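Local coordinates for protein leucine--tRNA ligase (Agrobacterium radiobacter, PDB 5AH5) that probably catalyses the ATP-dependent attachment of L-leucine to tRNA(Leu), as a class I aminoacyl-tRNA synthetase that carries an editing domain, at residues K19-W24 with V736-W741; D171-R176 with S290-S295; F601-T604 with P608-W611. All coordinates share one frame; numbering follows the deposited sequence.

Contact 1: residues K19-W24 with V736-W741; sequences KRIFDW and VAAEPW
Ile21 and Ala738 meet through their methyl groups, Ile21 CD1 lying 3.9 Å from Ala738 CB, and this single apolar touch is the heart of the contact. A little further off, the other branch of the isoleucine, Ile21 CG2, comes to 4.4 Å from the backbone oxygen Ala737 O. The two branches thus divide the work, the long arm reaching the methyl of Ala738 and the short one facing the turn of chain at Ala737. Ile21 CG1 stands anti to the carbonyl carbon (chi1 -64°), an orientation that sends CD1 across the gap and leaves CG2 to turn back over the ring of Phe22, whose centre it covers 3.8 Å above the plane.

Each partner is set in place by its own local turn. On one side, helix 5-19 ends in a Schellman motif in which Arg20 adopts a positive phi, and a type I beta turn follows from Arg20 to Asp23, closed by Asp23 N to Arg20 O at 3.2 Å. On the other, residues 736-738 form a 3-10 segment whose N-terminal amides, those of Val736 and Ala737, are held by the carboxylate of Glu724 on helix 720-729. Phe22 packs on Arg62 and Ile65 of helix 48-66, while Trp741 packs on Met63 and Ala66 of the same helix and shares a backbone hydrogen bond with Ala66.

With no hydrogen bond or salt bridge between the segments, the chemistry is that of van der Waals contact: a light surface touch between the synthetase core and the anticodon-binding region, with no directional bond of its own.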
# COMPACT_ATOMS: atom_id res chain seq x y z
N LYS B 19 23.92 -16.67 -12.16
CA LYS B 19 23.02 -17.85 -12.05
C LYS B 19 21.59 -17.54 -12.34
O LYS B 19 20.79 -18.45 -12.38
CB LYS B 19 23.11 -18.52 -10.67
CG LYS B 19 24.40 -19.29 -10.45
CD LYS B 19 24.32 -20.72 -11.00
CE LYS B 19 25.71 -21.37 -11.09
NZ LYS B 19 26.69 -20.54 -11.84
N ARG B 20 21.23 -16.28 -12.58
CA ARG B 20 19.82 -15.93 -12.88
C ARG B 20 18.84 -16.27 -11.79
O ARG B 20 17.64 -16.43 -12.04
CB ARG B 20 19.31 -16.51 -14.23
CG ARG B 20 20.29 -16.44 -15.41
CD ARG B 20 20.83 -15.01 -15.64
NE ARG B 20 19.78 -14.11 -16.05
CZ ARG B 20 19.72 -12.78 -15.85
NH1 ARG B 20 20.64 -12.06 -15.21
NH2 ARG B 20 18.66 -12.17 -16.32
N ILE B 21 19.32 -16.26 -10.55
CA ILE B 21 18.49 -16.59 -9.38
C ILE B 21 17.22 -15.78 -9.36
O ILE B 21 16.16 -16.32 -9.17
CB ILE B 21 19.25 -16.38 -8.00
CG1 ILE B 21 20.45 -17.30 -7.83
CG2 ILE B 21 18.34 -16.65 -6.81
CD1 ILE B 21 20.24 -18.70 -8.30
N PHE B 22 17.31 -14.48 -9.63
CA PHE B 22 16.15 -13.56 -9.51
C PHE B 22 15.35 -13.25 -10.80
O PHE B 22 14.36 -12.57 -10.75
CB PHE B 22 16.68 -12.27 -8.88
CG PHE B 22 17.29 -12.53 -7.53
CD1 PHE B 22 16.50 -12.99 -6.52
CD2 PHE B 22 18.65 -12.47 -7.34
CE1 PHE B 22 17.06 -13.34 -5.28
CE2 PHE B 22 19.22 -12.77 -6.10
CZ PHE B 22 18.43 -13.24 -5.08
N ASP B 23 15.69 -13.88 -11.90
CA ASP B 23 14.95 -13.72 -13.14
C ASP B 23 13.67 -14.49 -13.14
O ASP B 23 13.70 -15.67 -12.97
CB ASP B 23 15.87 -14.14 -14.27
CG ASP B 23 15.25 -13.95 -15.64
OD1 ASP B 23 14.58 -12.94 -15.91
OD2 ASP B 23 15.48 -14.85 -16.46
N TRP B 24 12.52 -13.80 -13.30
CA TRP B 24 11.27 -14.49 -13.22
C TRP B 24 11.03 -15.30 -14.50
O TRP B 24 11.10 -14.75 -15.62
CB TRP B 24 10.09 -13.53 -13.04
CG TRP B 24 8.79 -14.17 -13.07
CD1 TRP B 24 8.37 -15.18 -12.26
CD2 TRP B 24 7.66 -13.81 -13.90
NE1 TRP B 24 7.04 -15.48 -12.52
CE2 TRP B 24 6.59 -14.68 -13.53
CE3 TRP B 24 7.46 -12.88 -14.97
CZ2 TRP B 24 5.33 -14.63 -14.15
CZ3 TRP B 24 6.22 -12.81 -15.56
CH2 TRP B 24 5.15 -13.68 -15.16
N VAL B 736 24.21 -20.56 -1.67
CA VAL B 736 23.17 -20.87 -0.70
C VAL B 736 21.86 -20.33 -1.15
O VAL B 736 20.81 -20.89 -0.81
CB VAL B 736 23.25 -20.19 0.73
CG1 VAL B 736 22.92 -21.21 1.78
CG2 VAL B 736 24.50 -19.40 1.04
N ALA B 737 21.89 -19.19 -1.87
CA ALA B 737 20.66 -18.59 -2.40
C ALA B 737 19.90 -19.56 -3.31
O ALA B 737 18.65 -19.46 -3.38
CB ALA B 737 20.93 -17.23 -3.10
N ALA B 738 20.60 -20.50 -3.97
CA ALA B 738 19.96 -21.51 -4.82
C ALA B 738 19.70 -22.82 -4.11
O ALA B 738 19.22 -23.73 -4.74
CB ALA B 738 20.81 -21.80 -6.05
N GLU B 739 19.92 -22.91 -2.82
CA GLU B 739 19.78 -24.19 -2.09
C GLU B 739 18.31 -24.26 -1.67
O GLU B 739 17.75 -23.25 -1.32
CB GLU B 739 20.75 -24.20 -0.93
CG GLU B 739 20.94 -25.51 -0.21
CD GLU B 739 21.62 -26.60 -1.05
OE1 GLU B 739 22.57 -26.34 -1.81
OE2 GLU B 739 21.22 -27.77 -0.87
N PRO B 740 17.66 -25.43 -1.79
CA PRO B 740 16.32 -25.56 -1.21
C PRO B 740 16.27 -25.10 0.28
O PRO B 740 17.23 -25.30 1.05
CB PRO B 740 15.97 -27.06 -1.35
CG PRO B 740 17.03 -27.65 -2.18
CD PRO B 740 18.21 -26.71 -2.26
N TRP B 741 15.17 -24.45 0.64
CA TRP B 741 15.01 -23.91 1.97
C TRP B 741 14.93 -25.11 2.97
O TRP B 741 14.36 -26.13 2.64
CB TRP B 741 13.74 -23.13 2.03
CG TRP B 741 13.43 -22.46 3.34
CD1 TRP B 741 12.40 -22.75 4.18
CD2 TRP B 741 14.08 -21.29 3.89
NE1 TRP B 741 12.40 -21.88 5.24
CE2 TRP B 741 13.44 -21.00 5.11
CE3 TRP B 741 15.19 -20.53 3.53
CZ2 TRP B 741 13.84 -19.93 5.94
CZ3 TRP B 741 15.61 -19.47 4.37
CH2 TRP B 741 14.92 -19.19 5.56

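Contact 2: residues D171-R176 with S290-S295; sequences DGKGWR and SSEERS. With nucleotides of chain D.
The chain turns sharply at Asp171 and Gly172, both with positive phi, and brings the CA of Gly172 to 5.2 Å from the CA of Glu292, at the beginning of a helix-like turn over 291-295. Across this approach the side chain of Glu292 runs extended beyond CG, its CG passing 4.1 Å from Gly172 CA, so that its carboxylate arrives beside Lys173. There Glu292 OE2 lies 3.5 Å from Lys173 CE, against the aliphatic part of the lysine rather than its ammonium group. Lys173 NZ stays 4.5 Å from Glu292 OE2, beyond a salt bridge, where any attraction is probably weaker. Instead the lysine, bent at chi4 (146°), makes a salt bridge within its own segment, Lys173 NZ to Asp171 OD2 at 3.1 Å, reaching the carboxylate from above its plane. The ammonium group is thus near both acids, bonded to one, and probably eases the repulsion between them.

A water completes the junction, donating to Gly172 O at 2.9 Å and accepting from Glu292 N. The helix-like turn is braced by an ST motif, Glu293 N to Ser290 OG at 3.3 Å. At its far end Ser295 OG donates to phosphate oxygen OP1 of C82 of chain D at 3.1 Å, tying the same turn to the bound RNA.

The contact sets hairpin 169-174 of the synthetase region against a turn of the editing domain, within which Arg294 bonds Glu262 and Asn323 O. Gly172 and Ser291 both bond through their backbones to Val181, just ahead of strand 182-191, while the turn follows helix 277-287 and leads towards strand 301-310.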
# COMPACT_ATOMS: atom_id res chain seq x y z
N ASP B 171 -6.07 18.51 3.75
CA ASP B 171 -6.22 19.62 4.74
C ASP B 171 -6.42 20.96 3.98
O ASP B 171 -5.77 21.98 4.28
CB ASP B 171 -5.01 19.64 5.73
CG ASP B 171 -5.23 20.57 6.95
OD1 ASP B 171 -6.41 20.77 7.37
OD2 ASP B 171 -4.23 21.12 7.49
N GLY B 172 -7.24 20.90 2.92
CA GLY B 172 -7.45 21.99 1.98
C GLY B 172 -6.28 22.40 1.11
O GLY B 172 -6.40 23.36 0.34
N LYS B 173 -5.17 21.67 1.19
CA LYS B 173 -3.95 22.03 0.51
C LYS B 173 -3.58 21.04 -0.58
O LYS B 173 -4.01 19.90 -0.61
CB LYS B 173 -2.80 22.16 1.51
CG LYS B 173 -3.00 23.31 2.49
CD LYS B 173 -2.08 23.15 3.69
CE LYS B 173 -2.60 23.89 4.93
NZ LYS B 173 -2.23 23.13 6.16
N GLY B 174 -2.78 21.53 -1.51
CA GLY B 174 -2.31 20.70 -2.61
C GLY B 174 -1.29 19.68 -2.13
O GLY B 174 -0.40 20.00 -1.34
N TRP B 175 -1.46 18.45 -2.64
CA TRP B 175 -0.61 17.30 -2.33
C TRP B 175 0.89 17.58 -2.21
O TRP B 175 1.59 17.10 -1.30
CB TRP B 175 -0.89 16.28 -3.48
CG TRP B 175 -0.12 15.07 -3.46
CD1 TRP B 175 0.13 14.26 -2.37
CD2 TRP B 175 0.50 14.45 -4.58
NE1 TRP B 175 0.89 13.18 -2.76
CE2 TRP B 175 1.13 13.26 -4.11
CE3 TRP B 175 0.57 14.75 -5.94
CZ2 TRP B 175 1.83 12.42 -4.95
CZ3 TRP B 175 1.26 13.92 -6.77
CH2 TRP B 175 1.89 12.76 -6.28
N ARG B 176 1.41 18.35 -3.15
CA ARG B 176 2.83 18.61 -3.17
C ARG B 176 3.16 20.06 -2.76
O ARG B 176 4.22 20.30 -2.23
CB ARG B 176 3.42 18.37 -4.58
CG ARG B 176 3.16 17.00 -5.17
CD ARG B 176 3.83 15.88 -4.40
NE ARG B 176 5.30 15.94 -4.46
CZ ARG B 176 6.08 14.92 -4.12
NH1 ARG B 176 5.54 13.77 -3.66
NH2 ARG B 176 7.41 15.02 -4.21
N SER B 290 -11.21 29.97 -1.23
CA SER B 290 -10.46 28.74 -1.16
C SER B 290 -11.33 27.65 -0.48
O SER B 290 -12.35 27.97 0.12
CB SER B 290 -9.10 28.99 -0.48
OG SER B 290 -9.25 29.10 0.91
N SER B 291 -10.99 26.37 -0.66
CA SER B 291 -11.75 25.27 -0.08
C SER B 291 -11.72 25.33 1.46
O SER B 291 -12.74 25.09 2.04
CB SER B 291 -11.22 23.93 -0.57
OG SER B 291 -11.30 23.88 -1.98
N GLU B 292 -10.56 25.63 2.06
CA GLU B 292 -10.36 26.02 3.48
C GLU B 292 -11.33 27.12 3.99
O GLU B 292 -12.11 26.87 4.89
CB GLU B 292 -8.97 26.61 3.68
CG GLU B 292 -7.83 25.64 3.84
CD GLU B 292 -6.47 26.34 3.89
OE1 GLU B 292 -6.36 27.52 3.45
OE2 GLU B 292 -5.50 25.68 4.36
N GLU B 293 -11.23 28.34 3.43
CA GLU B 293 -12.10 29.50 3.77
C GLU B 293 -13.58 29.21 3.61
O GLU B 293 -14.39 29.73 4.37
CB GLU B 293 -11.76 30.73 2.90
CG GLU B 293 -10.43 31.40 3.23
CD GLU B 293 -9.79 32.16 2.06
OE1 GLU B 293 -10.42 32.31 0.98
OE2 GLU B 293 -8.62 32.59 2.22
N ARG B 294 -13.92 28.38 2.63
CA ARG B 294 -15.31 28.01 2.31
C ARG B 294 -15.99 27.19 3.41
O ARG B 294 -17.23 27.13 3.47
CB ARG B 294 -15.34 27.25 0.97
CG ARG B 294 -16.66 26.71 0.45
CD ARG B 294 -17.68 27.81 0.21
NE ARG B 294 -19.03 27.29 0.33
CZ ARG B 294 -19.77 26.80 -0.67
NH1 ARG B 294 -19.33 26.77 -1.95
NH2 ARG B 294 -21.00 26.36 -0.39
N SER B 295 -15.18 26.53 4.25
CA SER B 295 -15.67 25.70 5.36
C SER B 295 -15.79 26.45 6.70
O SER B 295 -16.62 26.08 7.52
CB SER B 295 -14.80 24.43 5.54
OG SER B 295 -15.14 23.43 4.58
P C D 82 -16.91 20.52 5.87
OP1 C D 82 -17.16 21.07 4.49
OP2 C D 82 -15.61 20.81 6.51
O5' C D 82 -18.07 20.95 6.88
C5' C D 82 -18.04 22.22 7.56
C4' C D 82 -19.22 22.37 8.50
O4' C D 82 -19.28 23.76 8.94
C3' C D 82 -20.60 22.06 7.94
O3' C D 82 -21.53 21.61 8.93
C2' C D 82 -21.04 23.42 7.39
O2' C D 82 -22.44 23.55 7.27
C1' C D 82 -20.47 24.36 8.45
N1 C D 82 -20.14 25.75 8.06
C2 C D 82 -20.01 26.71 9.08
O2 C D 82 -20.21 26.38 10.26
N3 C D 82 -19.67 27.98 8.75
C4 C D 82 -19.46 28.31 7.47
N4 C D 82 -19.14 29.57 7.19
C5 C D 82 -19.57 27.35 6.42
C6 C D 82 -19.89 26.09 6.76
O HOH W 1 -7.87 25.81 0.50

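Contact 3: residues F601-T604 with P608-W611; sequences FKTT and PINW. With nucleotides of chain D.
This is a small apolar contact between residues 602-603, which follow helix 592-601, and strand 609-610, closed across a short loop; residues 602-604 also bond the sugar-phosphate backbone of the bound RNA. Ile609 supplies the strand's part: its CD1 lies 3.8 Å from Lys602 CB, and its CG1 is 3.8 Å from Thr603 CG2. The lysine and isoleucine side chains run at a slant to each other, whereas those of Thr603 and Ile609 slide past in opposite directions. Thr603 CG2 also comes 3.7 Å from the backbone oxygen Pro608 O.

Thr603 is two-faced. Its OG1 stands anti to the backbone N (chi1 -176°), a placement that turns CG2 to the strand and the hydroxyl to A13 of chain D, where OP1 and O5' each lie 3.0 Å away and compete for one proton. Next along, Thr604 OG1 donates to OP1 of A14 of chain D at 2.7 Å. The backbone takes part as well, since O2' of G12 of chain D donates to Lys602 O, also at 2.7 Å. The bend of Lys602 at chi2 (61°) takes its end away from the strand, with Lys602 CD 3.9 Å from O2' of G12 of chain D.

Arg52 of helix 48-66 touches both Thr603 and Ile609, and strand 609-610 pairs in parallel with strand 565-566. The side chain of Ile609 is about 8 Å from the bound leucyl-sulfamoyl adenosine. In Thr603 the methyl thus meets the strand and the hydroxyl the RNA; the hydrogen bonds of residues 602-604 go to ribose and phosphate, and by themselves would not read the bases.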
# COMPACT_ATOMS: atom_id res chain seq x y z
N PHE B 601 15.61 -5.81 12.09
CA PHE B 601 15.65 -6.22 13.51
C PHE B 601 15.26 -5.10 14.49
O PHE B 601 14.92 -5.37 15.61
CB PHE B 601 17.04 -6.80 13.82
CG PHE B 601 17.23 -7.22 15.25
CD1 PHE B 601 16.56 -8.32 15.76
CD2 PHE B 601 18.18 -6.57 16.07
CE1 PHE B 601 16.75 -8.73 17.10
CE2 PHE B 601 18.42 -6.98 17.38
CZ PHE B 601 17.70 -8.07 17.91
N LYS B 602 15.25 -3.83 14.08
CA LYS B 602 15.12 -2.72 15.02
C LYS B 602 13.77 -2.75 15.73
O LYS B 602 13.71 -2.55 16.92
CB LYS B 602 15.35 -1.36 14.32
CG LYS B 602 15.17 -0.13 15.19
CD LYS B 602 16.13 -0.10 16.36
CE LYS B 602 16.23 1.32 16.90
NZ LYS B 602 16.65 1.33 18.32
N THR B 603 12.69 -3.07 15.03
CA THR B 603 11.38 -2.99 15.66
C THR B 603 10.45 -3.74 14.79
O THR B 603 10.88 -4.43 13.90
CB THR B 603 10.91 -1.53 15.87
OG1 THR B 603 9.67 -1.51 16.56
CG2 THR B 603 10.71 -0.75 14.50
N THR B 604 9.18 -3.68 15.10
CA THR B 604 8.15 -4.33 14.33
C THR B 604 8.12 -3.67 12.91
O THR B 604 8.33 -2.45 12.80
CB THR B 604 6.84 -4.09 15.04
OG1 THR B 604 7.03 -4.32 16.45
CG2 THR B 604 5.71 -5.03 14.51
N PRO B 608 7.69 2.86 13.59
CA PRO B 608 8.75 3.85 13.20
C PRO B 608 10.11 3.50 13.68
O PRO B 608 10.22 2.88 14.71
CB PRO B 608 8.30 5.18 13.85
CG PRO B 608 6.88 4.95 14.34
CD PRO B 608 6.56 3.47 14.33
N ILE B 609 11.13 3.81 12.89
CA ILE B 609 12.52 3.74 13.28
C ILE B 609 13.07 5.15 13.30
O ILE B 609 12.90 5.92 12.30
CB ILE B 609 13.35 2.89 12.31
CG1 ILE B 609 13.00 1.42 12.45
CG2 ILE B 609 14.84 3.05 12.56
CD1 ILE B 609 13.67 0.47 11.48
N ASN B 610 13.78 5.48 14.39
CA ASN B 610 14.61 6.68 14.45
C ASN B 610 15.99 6.35 14.02
O ASN B 610 16.73 5.75 14.77
CB ASN B 610 14.53 7.36 15.83
CG ASN B 610 13.11 7.86 16.13
OD1 ASN B 610 12.28 8.01 15.24
ND2 ASN B 610 12.80 8.00 17.37
N TRP B 611 16.37 6.76 12.79
CA TRP B 611 17.57 6.24 12.19
C TRP B 611 18.79 6.91 12.80
O TRP B 611 18.82 8.13 12.89
CB TRP B 611 17.59 6.45 10.65
CG TRP B 611 18.91 6.17 10.08
CD1 TRP B 611 19.93 7.04 9.97
CD2 TRP B 611 19.39 4.92 9.58
NE1 TRP B 611 21.04 6.40 9.45
CE2 TRP B 611 20.71 5.10 9.19
CE3 TRP B 611 18.82 3.67 9.41
CZ2 TRP B 611 21.46 4.08 8.69
CZ3 TRP B 611 19.57 2.67 8.88
CH2 TRP B 611 20.86 2.86 8.55
P G D 12 10.95 2.56 24.26
OP1 G D 12 10.13 3.64 23.70
OP2 G D 12 10.33 1.65 25.26
O5' G D 12 11.53 1.62 23.11
C5' G D 12 12.18 2.18 21.96
C4' G D 12 12.66 1.10 21.00
O4' G D 12 13.76 0.36 21.57
C3' G D 12 11.67 0.01 20.64
O3' G D 12 10.76 0.46 19.70
C2' G D 12 12.60 -1.02 20.05
O2' G D 12 13.20 -0.74 18.79
C1' G D 12 13.71 -0.99 21.10
N9 G D 12 13.50 -1.90 22.23
C8 G D 12 12.94 -1.61 23.45
N7 G D 12 12.91 -2.63 24.26
C5 G D 12 13.54 -3.64 23.55
C6 G D 12 13.79 -4.99 23.91
O6 G D 12 13.55 -5.56 24.98
N1 G D 12 14.41 -5.69 22.87
C2 G D 12 14.70 -5.17 21.63
N2 G D 12 15.28 -5.99 20.75
N3 G D 12 14.49 -3.91 21.29
C4 G D 12 13.87 -3.22 22.28
P A D 13 9.28 -0.04 19.73
OP1 A D 13 8.63 0.46 18.51
OP2 A D 13 8.69 0.31 21.01
O5' A D 13 9.52 -1.59 19.53
C5' A D 13 8.67 -2.63 20.02
C4' A D 13 9.56 -3.83 20.07
O4' A D 13 10.54 -3.64 21.13
C3' A D 13 8.92 -5.19 20.32
O3' A D 13 8.69 -5.79 19.07
C2' A D 13 10.07 -5.95 20.97
O2' A D 13 11.04 -6.55 20.12
C1' A D 13 10.71 -4.85 21.83
N9 A D 13 10.13 -4.71 23.17
C8 A D 13 9.45 -3.67 23.76
N7 A D 13 9.09 -3.91 25.00
C5 A D 13 9.56 -5.19 25.24
C6 A D 13 9.52 -6.02 26.38
N6 A D 13 8.93 -5.68 27.53
N1 A D 13 10.13 -7.22 26.30
C2 A D 13 10.65 -7.60 25.12
N3 A D 13 10.74 -6.92 23.98
C4 A D 13 10.22 -5.69 24.13
P A D 14 7.44 -6.73 18.79
OP1 A D 14 7.39 -6.91 17.28
OP2 A D 14 6.30 -6.19 19.45
O5' A D 14 7.91 -8.11 19.45
C5' A D 14 9.11 -8.74 19.04
C4' A D 14 9.26 -10.05 19.74
O4' A D 14 9.59 -9.82 21.14
C3' A D 14 8.00 -10.91 19.77
O3' A D 14 7.84 -11.66 18.56
C2' A D 14 8.26 -11.80 20.99
O2' A D 14 9.12 -12.88 20.69
C1' A D 14 9.04 -10.86 21.91
N9 A D 14 8.30 -10.29 23.04
C8 A D 14 7.95 -8.98 23.28
N7 A D 14 7.39 -8.80 24.45
C5 A D 14 7.36 -10.06 25.01
C6 A D 14 6.90 -10.54 26.25
N6 A D 14 6.31 -9.77 27.16
N1 A D 14 7.00 -11.87 26.49
C2 A D 14 7.60 -12.64 25.58
N3 A D 14 8.11 -12.31 24.39
C4 A D 14 7.94 -10.99 24.16

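Contacts 1 and 2 are both surface contacts that join separate regions of the chain, the synthetase region to the anticodon-binding region in one case and to the editing domain in the other; contact 3 is local, partly buried and within the synthetase region. Contact 1 has no hydrogen bond and rests on van der Waals contact, contact 2 has a bridging water and opposite charges near each other without a salt bridge between the segments, and contact 3 pairs apolar packing with polar bonds to RNA. Contacts 2 and 3 both hold chain D, about 34 Å apart between centres. Contacts 1 and 3 share a neighbour in helix 48-66. Along the chain, contact 1 encloses the other two.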